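Local coordinates for protein nitrite oxidoreductase subunit B (Kuenenia stuttgartiensis, PDB 7B04) that probably relays electrons through a chain of iron-sulfur clusters toward heme b during the oxidation of nitrite to nitrate by its multisubunit complex, at residues W167-Q172 with I306-A311; Q269-D274 with I351-K356; F331-R336 with H369-T374. All blocks are in the same frame, centred on the assembly; numbering follows the deposited sequence.

Interaction 1: residues W167-Q172 with I306-A311; sequences WFFYLQ and IPPRWA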
loop_
_atom_site.group_PDB
_atom_site.type_symbol
_atom_site.label_atom_id
_atom_site.label_comp_id
_atom_site.label_asym_id
_atom_site.label_seq_id
_atom_site.Cartn_x
_atom_site.Cartn_y
_atom_site.Cartn_z
ATOM N N TRP A 167 -2.801 5.137 20.930
ATOM C CA TRP A 167 -1.485 5.045 20.316
ATOM C C TRP A 167 -1.291 3.709 19.617
ATOM O O TRP A 167 -1.933 2.707 19.941
ATOM C CB TRP A 167 -0.382 5.226 21.364
ATOM C CG TRP A 167 -0.356 4.113 22.372
ATOM C CD1 TRP A 167 -1.070 4.043 23.532
ATOM C CD2 TRP A 167 0.411 2.903 22.301
ATOM N NE1 TRP A 167 -0.791 2.870 24.191
ATOM C CE2 TRP A 167 0.116 2.153 23.455
ATOM C CE3 TRP A 167 1.323 2.386 21.375
ATOM C CZ2 TRP A 167 0.699 0.912 23.710
ATOM C CZ3 TRP A 167 1.899 1.155 21.629
ATOM C CH2 TRP A 167 1.586 0.432 22.786
ATOM N N PHE A 168 -0.375 3.721 18.651
ATOM C CA PHE A 168 0.141 2.542 17.971
ATOM C C PHE A 168 1.348 2.968 17.150
ATOM O O PHE A 168 1.419 4.109 16.683
ATOM C CB PHE A 168 -0.917 1.874 17.078
ATOM C CG PHE A 168 -1.159 2.582 15.771
ATOM C CD1 PHE A 168 -0.642 2.080 14.590
ATOM C CD2 PHE A 168 -1.923 3.733 15.722
ATOM C CE1 PHE A 168 -0.876 2.712 13.386
ATOM C CE2 PHE A 168 -2.153 4.378 14.519
ATOM C CZ PHE A 168 -1.626 3.868 13.350
ATOM N N PHE A 169 2.302 2.052 16.993
ATOM C CA PHE A 169 3.508 2.325 16.225
ATOM C C PHE A 169 3.877 1.076 15.439
ATOM O O PHE A 169 3.274 0.011 15.600
ATOM C CB PHE A 169 4.672 2.783 17.121
ATOM C CG PHE A 169 5.216 1.711 18.026
ATOM C CD1 PHE A 169 4.660 1.493 19.275
ATOM C CD2 PHE A 169 6.298 0.934 17.636
ATOM C CE1 PHE A 169 5.161 0.513 20.114
ATOM C CE2 PHE A 169 6.802 -0.048 18.468
ATOM C CZ PHE A 169 6.233 -0.257 19.709
ATOM N N TYR A 170 4.883 1.215 14.582
ATOM C CA TYR A 170 5.239 0.190 13.612
ATOM C C TYR A 170 6.577 -0.433 13.982
ATOM O O TYR A 170 7.535 0.283 14.294
ATOM C CB TYR A 170 5.293 0.775 12.200
ATOM C CG TYR A 170 3.979 1.359 11.738
ATOM C CD1 TYR A 170 2.803 0.627 11.830
ATOM C CD2 TYR A 170 3.914 2.642 11.209
ATOM C CE1 TYR A 170 1.598 1.155 11.411
ATOM C CE2 TYR A 170 2.712 3.179 10.786
ATOM C CZ TYR A 170 1.558 2.430 10.889
ATOM O OH TYR A 170 0.359 2.951 10.469
ATOM N N LEU A 171 6.639 -1.761 13.945
ATOM C CA LEU A 171 7.861 -2.503 14.226
ATOM C C LEU A 171 8.280 -3.249 12.969
ATOM O O LEU A 171 7.519 -4.069 12.446
ATOM C CB LEU A 171 7.655 -3.475 15.391
ATOM C CG LEU A 171 8.889 -4.219 15.900
ATOM C CD1 LEU A 171 9.972 -3.242 16.329
ATOM C CD2 LEU A 171 8.501 -5.135 17.048
ATOM N N GLN A 172 9.484 -2.959 12.490
ATOM C CA GLN A 172 10.006 -3.502 11.242
ATOM C C GLN A 172 11.054 -4.557 11.572
ATOM O O GLN A 172 12.100 -4.236 12.145
ATOM C CB GLN A 172 10.605 -2.395 10.374
ATOM C CG GLN A 172 9.777 -1.117 10.336
ATOM C CD GLN A 172 10.040 -0.211 11.525
ATOM O OE1 GLN A 172 11.047 -0.355 12.219
ATOM N NE2 GLN A 172 9.127 0.718 11.773
ATOM N N ILE A 306 15.375 3.302 16.937
ATOM C CA ILE A 306 15.129 4.562 17.631
ATOM C C ILE A 306 13.670 4.551 18.075
ATOM O O ILE A 306 12.776 4.515 17.214
ATOM C CB ILE A 306 15.426 5.770 16.737
ATOM C CG1 ILE A 306 16.928 5.864 16.452
ATOM C CG2 ILE A 306 14.930 7.051 17.391
ATOM C CD1 ILE A 306 17.299 6.967 15.487
ATOM N N PRO A 307 13.386 4.577 19.374
ATOM C CA PRO A 307 12.016 4.342 19.845
ATOM C C PRO A 307 11.077 5.447 19.398
ATOM O O PRO A 307 11.518 6.564 19.089
ATOM C CB PRO A 307 12.165 4.325 21.376
ATOM C CG PRO A 307 13.615 4.039 21.617
ATOM C CD PRO A 307 14.341 4.701 20.487
ATOM N N PRO A 308 9.775 5.169 19.333
ATOM C CA PRO A 308 8.816 6.228 19.005
ATOM C C PRO A 308 8.740 7.261 20.119
ATOM O O PRO A 308 8.743 6.927 21.306
ATOM C CB PRO A 308 7.488 5.476 18.849
ATOM C CG PRO A 308 7.875 4.051 18.616
ATOM C CD PRO A 308 9.139 3.842 19.388
ATOM N N ARG A 309 8.667 8.532 19.718
ATOM C CA ARG A 309 8.581 9.625 20.681
ATOM C C ARG A 309 7.246 9.658 21.416
ATOM O O ARG A 309 7.154 10.286 22.476
ATOM C CB ARG A 309 8.823 10.962 19.979
ATOM C CG ARG A 309 7.734 11.353 19.000
ATOM C CD ARG A 309 7.907 12.783 18.522
ATOM N NE ARG A 309 6.816 13.193 17.643
ATOM C CZ ARG A 309 6.621 14.440 17.227
ATOM N NH1 ARG A 309 5.601 14.720 16.428
ATOM N NH2 ARG A 309 7.443 15.407 17.611
ATOM N N TRP A 310 6.215 9.005 20.881
ATOM C CA TRP A 310 4.848 9.189 21.345
ATOM C C TRP A 310 4.284 7.992 22.095
ATOM O O TRP A 310 3.215 8.116 22.703
ATOM C CB TRP A 310 3.931 9.491 20.154
ATOM C CG TRP A 310 3.830 8.339 19.205
ATOM C CD1 TRP A 310 2.893 7.348 19.215
ATOM C CD2 TRP A 310 4.712 8.048 18.116
ATOM N NE1 TRP A 310 3.132 6.461 18.194
ATOM C CE2 TRP A 310 4.243 6.869 17.503
ATOM C CE3 TRP A 310 5.849 8.673 17.596
ATOM C CZ2 TRP A 310 4.873 6.303 16.398
ATOM C CZ3 TRP A 310 6.473 8.109 16.498
ATOM C CH2 TRP A 310 5.983 6.935 15.911
ATOM N N ALA A 311 4.957 6.852 22.070
ATOM C CA ALA A 311 4.403 5.659 22.685
ATOM C C ALA A 311 4.613 5.689 24.198
ATOM O O ALA A 311 5.526 6.358 24.689
ATOM C CB ALA A 311 5.051 4.410 22.097
#

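Interaction 2: residues Q269-D274 with I351-K356; sequences QGFLDD and IVYEYK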
loop_
_atom_site.group_PDB
_atom_site.type_symbol
_atom_site.label_atom_id
_atom_site.label_comp_id
_atom_site.label_asym_id
_atom_site.label_seq_id
_atom_site.Cartn_x
_atom_site.Cartn_y
_atom_site.Cartn_z
ATOM N N GLN A 269 21.860 0.566 6.994
ATOM C CA GLN A 269 22.485 -0.735 7.187
ATOM C C GLN A 269 23.991 -0.629 6.999
ATOM O O GLN A 269 24.464 0.009 6.052
ATOM C CB GLN A 269 21.912 -1.758 6.206
ATOM C CG GLN A 269 22.308 -3.187 6.508
ATOM C CD GLN A 269 23.357 -3.710 5.549
ATOM O OE1 GLN A 269 23.054 -4.055 4.409
ATOM N NE2 GLN A 269 24.598 -3.788 6.016
ATOM N N GLY A 270 24.733 -1.263 7.903
ATOM C CA GLY A 270 26.181 -1.272 7.860
ATOM C C GLY A 270 26.762 -2.388 8.703
ATOM O O GLY A 270 26.246 -3.510 8.695
ATOM N N PHE A 271 27.840 -2.100 9.428
ATOM C CA PHE A 271 28.437 -3.071 10.331
ATOM C C PHE A 271 28.770 -2.406 11.658
ATOM O O PHE A 271 29.063 -1.207 11.714
ATOM C CB PHE A 271 29.700 -3.695 9.727
ATOM C CG PHE A 271 29.460 -4.392 8.422
ATOM C CD1 PHE A 271 28.881 -5.649 8.389
ATOM C CD2 PHE A 271 29.807 -3.788 7.226
ATOM C CE1 PHE A 271 28.658 -6.294 7.186
ATOM C CE2 PHE A 271 29.588 -4.425 6.021
ATOM C CZ PHE A 271 29.012 -5.679 6.000
ATOM N N LEU A 272 28.723 -3.197 12.727
ATOM C CA LEU A 272 29.161 -2.752 14.048
ATOM C C LEU A 272 30.675 -2.894 14.133
ATOM O O LEU A 272 31.200 -3.995 14.320
ATOM C CB LEU A 272 28.466 -3.550 15.144
ATOM C CG LEU A 272 27.221 -2.899 15.748
ATOM C CD1 LEU A 272 26.561 -3.827 16.756
ATOM C CD2 LEU A 272 27.577 -1.570 16.390
ATOM N N ASP A 273 31.384 -1.780 13.990
ATOM C CA ASP A 273 32.829 -1.759 14.143
ATOM C C ASP A 273 33.197 -1.470 15.597
ATOM O O ASP A 273 32.342 -1.409 16.485
ATOM C CB ASP A 273 33.451 -0.714 13.216
ATOM C CG ASP A 273 33.287 -1.055 11.750
ATOM O OD1 ASP A 273 33.266 -2.256 11.411
ATOM O OD2 ASP A 273 33.187 -0.114 10.936
ATOM N N ASP A 274 34.492 -1.299 15.845
ATOM C CA ASP A 274 34.992 -0.591 17.014
ATOM C C ASP A 274 35.275 0.865 16.675
ATOM O O ASP A 274 35.790 1.613 17.512
ATOM C CB ASP A 274 36.251 -1.279 17.552
ATOM C CG ASP A 274 36.615 -0.824 18.955
ATOM O OD1 ASP A 274 35.841 -1.103 19.894
ATOM O OD2 ASP A 274 37.679 -0.189 19.115
ATOM N N ILE A 351 27.006 0.547 0.982
ATOM C CA ILE A 351 27.225 0.613 2.422
ATOM C C ILE A 351 28.309 1.638 2.723
ATOM O O ILE A 351 29.359 1.669 2.069
ATOM C CB ILE A 351 27.597 -0.769 2.979
ATOM C CG1 ILE A 351 26.447 -1.756 2.780
ATOM C CG2 ILE A 351 27.950 -0.676 4.456
ATOM C CD1 ILE A 351 26.807 -3.188 3.108
ATOM N N VAL A 352 28.056 2.481 3.720
ATOM C CA VAL A 352 28.982 3.521 4.148
ATOM C C VAL A 352 29.604 3.088 5.466
ATOM O O VAL A 352 28.885 2.791 6.428
ATOM C CB VAL A 352 28.280 4.882 4.292
ATOM C CG1 VAL A 352 29.190 5.854 5.004
ATOM C CG2 VAL A 352 27.870 5.419 2.932
ATOM N N TYR A 353 30.934 3.054 5.511
ATOM C CA TYR A 353 31.653 2.604 6.696
ATOM C C TYR A 353 32.094 3.737 7.609
ATOM O O TYR A 353 32.281 3.509 8.808
ATOM C CB TYR A 353 32.881 1.783 6.289
ATOM C CG TYR A 353 32.525 0.479 5.621
ATOM C CD1 TYR A 353 32.486 -0.702 6.345
ATOM C CD2 TYR A 353 32.214 0.432 4.270
ATOM C CE1 TYR A 353 32.156 -1.897 5.739
ATOM C CE2 TYR A 353 31.882 -0.757 3.656
ATOM C CZ TYR A 353 31.854 -1.919 4.397
ATOM O OH TYR A 353 31.525 -3.111 3.797
ATOM N N GLU A 354 32.269 4.946 7.079
ATOM C CA GLU A 354 32.651 6.090 7.890
ATOM C C GLU A 354 31.925 7.334 7.395
ATOM O O GLU A 354 31.634 7.466 6.202
ATOM C CB GLU A 354 34.171 6.299 7.826
ATOM C CG GLU A 354 34.772 7.053 8.984
ATOM C CD GLU A 354 36.202 6.627 9.270
ATOM O OE1 GLU A 354 36.661 5.638 8.661
ATOM O OE2 GLU A 354 36.869 7.279 10.101
ATOM N N TYR A 355 31.649 8.254 8.320
ATOM C CA TYR A 355 31.027 9.527 7.985
ATOM C C TYR A 355 31.856 10.682 8.534
ATOM O O TYR A 355 32.602 10.530 9.505
ATOM C CB TYR A 355 29.600 9.623 8.555
ATOM C CG TYR A 355 29.565 9.998 10.027
ATOM C CD1 TYR A 355 29.715 9.032 11.013
ATOM C CD2 TYR A 355 29.392 11.319 10.429
ATOM C CE1 TYR A 355 29.693 9.368 12.355
ATOM C CE2 TYR A 355 29.371 11.663 11.768
ATOM C CZ TYR A 355 29.521 10.683 12.727
ATOM O OH TYR A 355 29.498 11.016 14.063
ATOM N N LYS A 356 31.722 11.842 7.892
ATOM C CA LYS A 356 32.271 13.088 8.418
ATOM C C LYS A 356 31.565 14.250 7.728
ATOM O O LYS A 356 31.096 14.125 6.593
ATOM C CB LYS A 356 33.798 13.174 8.324
ATOM C CG LYS A 356 34.418 13.175 6.971
ATOM C CD LYS A 356 35.847 13.660 7.103
ATOM C CE LYS A 356 35.880 15.171 7.133
ATOM N NZ LYS A 356 35.252 15.708 5.896
HETATM O O HOH W 1 28.816 0.842 8.332
#

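Interaction 3: residues F331-R336 with H369-T374; sequences FMVPSR and HGKKFT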
loop_
_atom_site.group_PDB
_atom_site.type_symbol
_atom_site.label_atom_id
_atom_site.label_comp_id
_atom_site.label_asym_id
_atom_site.label_seq_id
_atom_site.Cartn_x
_atom_site.Cartn_y
_atom_site.Cartn_z
ATOM N N PHE A 331 16.494 12.405 20.313
ATOM C CA PHE A 331 15.863 12.481 18.997
ATOM C C PHE A 331 14.929 13.680 18.859
ATOM O O PHE A 331 14.954 14.364 17.830
ATOM C CB PHE A 331 15.087 11.196 18.700
ATOM C CG PHE A 331 14.090 11.344 17.584
ATOM C CD1 PHE A 331 14.502 11.287 16.264
ATOM C CD2 PHE A 331 12.747 11.563 17.854
ATOM C CE1 PHE A 331 13.594 11.434 15.232
ATOM C CE2 PHE A 331 11.835 11.715 16.827
ATOM C CZ PHE A 331 12.260 11.650 15.514
ATOM N N MET A 332 14.087 13.937 19.867
ATOM C CA MET A 332 13.041 14.947 19.717
ATOM C C MET A 332 13.618 16.329 19.455
ATOM O O MET A 332 13.011 17.131 18.735
ATOM C CB MET A 332 12.159 14.985 20.963
ATOM C CG MET A 332 11.420 13.698 21.252
ATOM S SD MET A 332 10.503 13.808 22.798
ATOM C CE MET A 332 9.244 15.000 22.353
ATOM N N VAL A 333 14.784 16.619 20.018
ATOM C CA VAL A 333 15.531 17.831 19.703
ATOM C C VAL A 333 16.905 17.371 19.237
ATOM O O VAL A 333 17.823 17.232 20.060
ATOM C CB VAL A 333 15.627 18.768 20.918
ATOM C CG1 VAL A 333 16.121 20.137 20.497
ATOM C CG2 VAL A 333 14.282 18.871 21.625
ATOM N N PRO A 334 17.093 17.114 17.945
ATOM C CA PRO A 334 18.340 16.485 17.502
ATOM C C PRO A 334 19.529 17.409 17.690
ATOM O O PRO A 334 19.460 18.608 17.411
ATOM C CB PRO A 334 18.089 16.200 16.015
ATOM C CG PRO A 334 16.606 16.271 15.846
ATOM C CD PRO A 334 16.138 17.286 16.839
ATOM N N SER A 335 20.628 16.833 18.169
ATOM C CA SER A 335 21.893 17.544 18.161
ATOM C C SER A 335 22.310 17.811 16.717
ATOM O O SER A 335 21.758 17.252 15.765
ATOM C CB SER A 335 22.963 16.754 18.914
ATOM O OG SER A 335 23.359 15.606 18.187
ATOM N N ARG A 336 23.304 18.684 16.557
ATOM C CA ARG A 336 23.780 19.008 15.216
ATOM C C ARG A 336 24.317 17.781 14.488
ATOM O O ARG A 336 24.061 17.602 13.291
ATOM C CB ARG A 336 24.852 20.091 15.284
ATOM C CG ARG A 336 25.487 20.366 13.940
ATOM C CD ARG A 336 26.407 21.561 13.991
ATOM N NE ARG A 336 26.661 22.088 12.656
ATOM C CZ ARG A 336 27.205 23.274 12.418
ATOM N NH1 ARG A 336 27.555 24.057 13.429
ATOM N NH2 ARG A 336 27.401 23.678 11.171
ATOM N N HIS A 369 10.143 21.704 22.901
ATOM C CA HIS A 369 10.157 20.626 23.895
ATOM C C HIS A 369 11.017 20.993 25.105
ATOM O O HIS A 369 11.687 20.148 25.704
ATOM C CB HIS A 369 10.611 19.306 23.271
ATOM C CG HIS A 369 9.792 18.884 22.091
ATOM N ND1 HIS A 369 10.269 18.932 20.800
ATOM C CD2 HIS A 369 8.525 18.412 22.007
ATOM C CE1 HIS A 369 9.334 18.503 19.970
ATOM N NE2 HIS A 369 8.266 18.182 20.678
ATOM N N GLY A 370 11.000 22.278 25.456
ATOM C CA GLY A 370 11.657 22.818 26.629
ATOM C C GLY A 370 13.141 23.095 26.513
ATOM O O GLY A 370 13.747 23.520 27.506
ATOM N N LYS A 371 13.759 22.866 25.355
ATOM C CA LYS A 371 15.165 23.199 25.168
ATOM C C LYS A 371 15.348 23.797 23.775
ATOM O O LYS A 371 14.459 23.724 22.922
ATOM C CB LYS A 371 16.098 22.012 25.463
ATOM C CG LYS A 371 16.171 20.877 24.480
ATOM C CD LYS A 371 17.122 19.844 25.077
ATOM C CE LYS A 371 17.517 18.756 24.105
ATOM N NZ LYS A 371 18.518 17.842 24.729
ATOM N N LYS A 372 16.521 24.385 23.548
ATOM C CA LYS A 372 16.793 25.149 22.336
ATOM C C LYS A 372 17.364 24.283 21.219
ATOM O O LYS A 372 18.305 23.512 21.431
ATOM C CB LYS A 372 17.765 26.284 22.660
ATOM C CG LYS A 372 18.443 26.914 21.459
ATOM C CD LYS A 372 19.047 28.258 21.830
ATOM C CE LYS A 372 20.269 28.578 20.989
ATOM N NZ LYS A 372 20.106 29.868 20.264
ATOM N N PHE A 373 16.764 24.406 20.034
ATOM C CA PHE A 373 17.168 23.675 18.839
ATOM C C PHE A 373 17.683 24.656 17.793
ATOM O O PHE A 373 16.983 25.610 17.437
ATOM C CB PHE A 373 16.001 22.865 18.269
ATOM C CG PHE A 373 16.278 22.275 16.915
ATOM C CD1 PHE A 373 17.027 21.117 16.790
ATOM C CD2 PHE A 373 15.789 22.880 15.769
ATOM C CE1 PHE A 373 17.283 20.574 15.545
ATOM C CE2 PHE A 373 16.047 22.344 14.524
ATOM C CZ PHE A 373 16.793 21.188 14.412
ATOM N N THR A 374 18.899 24.419 17.302
ATOM C CA THR A 374 19.469 25.172 16.196
ATOM C C THR A 374 19.827 24.208 15.075
ATOM O O THR A 374 20.294 23.092 15.317
ATOM C CB THR A 374 20.710 25.978 16.605
ATOM O OG1 THR A 374 21.815 25.090 16.819
ATOM C CG2 THR A 374 20.445 26.777 17.865
#

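Interaction 1: residues W167-Q172 with I306-A311
Phe169 sets its CB against the Trp310 indole and its ring against Pro308 and Ala311. Phe169 CB lies 3.6 Å from Trp310 CZ2. CG stands between the backbone N and the carbonyl carbon (chi1 69°), which turns the ring toward the loop: Phe169 CG is 3.6 Å from Pro308 CG, an atom that serves CB, CG and CD2 together and sits over one ring face in a CH-pi contact, 4.0 Å from the Phe169 ring centroid. One step on, Phe169 CD1 lies 4.1 Å from Ala311 CB. Trp310 adds the polar link: its NE1 donates to Phe168 O at 3.3 Å with an N-H...O angle of 158°. The carbonyl oxygen lies close to the indole plane, whereas the donor stands 58° out of the carbonyl plane. A phenylalanine in place of Trp310 would probably leave the Phe168 carbonyl without this donor and open a gap beside Phe169 CB. Gln172, ending the segment, belongs to the pocket of a [4Fe-4S] cluster. The loop after strand 303-306 thus packs on strand 169-173, which pairs with strand 62-66, and Phe169, Pro308 and Ala311 all lean on helix 313-320.

Interaction 2: residues Q269-D274 with I351-K356
Phe271 and Tyr353 both hold CG anti to their carbonyl carbons (chi1 -59° and -66°), and these rotations bring the two rings rim to rim. Their centroids are 5.7 Å apart and the planes differ by 22°, with neither ring over the face of the other. Phe271 CD2 and Tyr353 CE1 approach to 3.4 Å, and the phenol oxygen lies at the edge of the Phe271 ring near its plane. Ile351 CG2 lies over one face of the Tyr353 ring, offset toward its rim, and rests 3.9 Å from Gly270 CA, while Ile351 CD1 reaches Gln269 NE2 at 3.7 Å. The backbones exchange no direct hydrogen bond; a water spans them, accepting from Phe271 N at 3.3 Å and donating to Val352 O at 2.7 Å. Strand 267-272 is an outermost strand of its mixed sheet, pairing with strand 25-31, and the segment 351-356 leads into a separate antiparallel sheet. There Tyr353 and Glu354 both face Phe383, a classic beta bulge at the entry to strand 354-358. The contact therefore joins two sheets through side chains and solvent. Gln269, bent at its second torsion, donates a hydrogen bond from NE2 to Gly270 O at 3.2 Å, the acceptor lying in the Gln269 amide plane. Its OE1 accepts from the backbone N of Thr256, a residue of the second [4Fe-4S] site.

Interaction 3: residues F331-R336 with H369-T374
Val333 is central, its two methyls meeting different parts of the segment 369-374. With CG1 anti to the backbone N (chi1 -167°), that methyl comes 3.5 Å from Phe373 CB, while Val333 CG2 lies 4.0 Å from His369 CB. The extended Lys371 chain crosses Val333 at a slant, its CE 3.7 Å from Val333 CB. On one flank Met332 lays its terminal methyl over a face of the His369 imidazole in a CH-pi contact, CE 3.8 Å from the His369 ring centroid and 24° off the normal, with the sulfur farther above. On the other flank Pro334 CD lies 3.7 Å from Phe373 CE1, and the Pro334 carbonyl oxygen meets the Phe373 ring at its edge, in plane. Farther out, Lys371 NZ forms a salt bridge with Glu329 of the preceding helix, and His369 NE2 a weak hydrogen bond with Asp345 of subunit A. Val333 and Pro334 lie in the short connection between helices 324-332 and 336-342; Ser335 is the N-cap of the latter, its OG weakly hydrogen-bonded to Leu338 N. This connection packs on a two-residue beta-hairpin, strands 362-368 and 371-383, whose type I' turn has positive phi at His369 and Gly370.

In the fold
From the N terminus, the segment 167-172 comes first; its contact closes a loop of 133 residues when the chain reaches 306-311, bringing the connection between strand 303-306 and helix 313-320 onto strand 169-173. Before that closure 269-274 has passed, and its partner 351-356 arrives only later, so interactions 1 and 2 cross. Interaction 3 opens at 331-336, after interaction 1 has closed, and ends at 369-374 after a 32-residue excursion; it crosses interaction 2 but lies in series with interaction 1. Interactions 1 and 3 touch where Arg309 CB lies 4.0 Å from Met332 CG. Interactions 2 and 3 reach neighbouring strands, 354-358 and 371-383, of one antiparallel sheet, fastening it to the cluster-bearing part and to the helices.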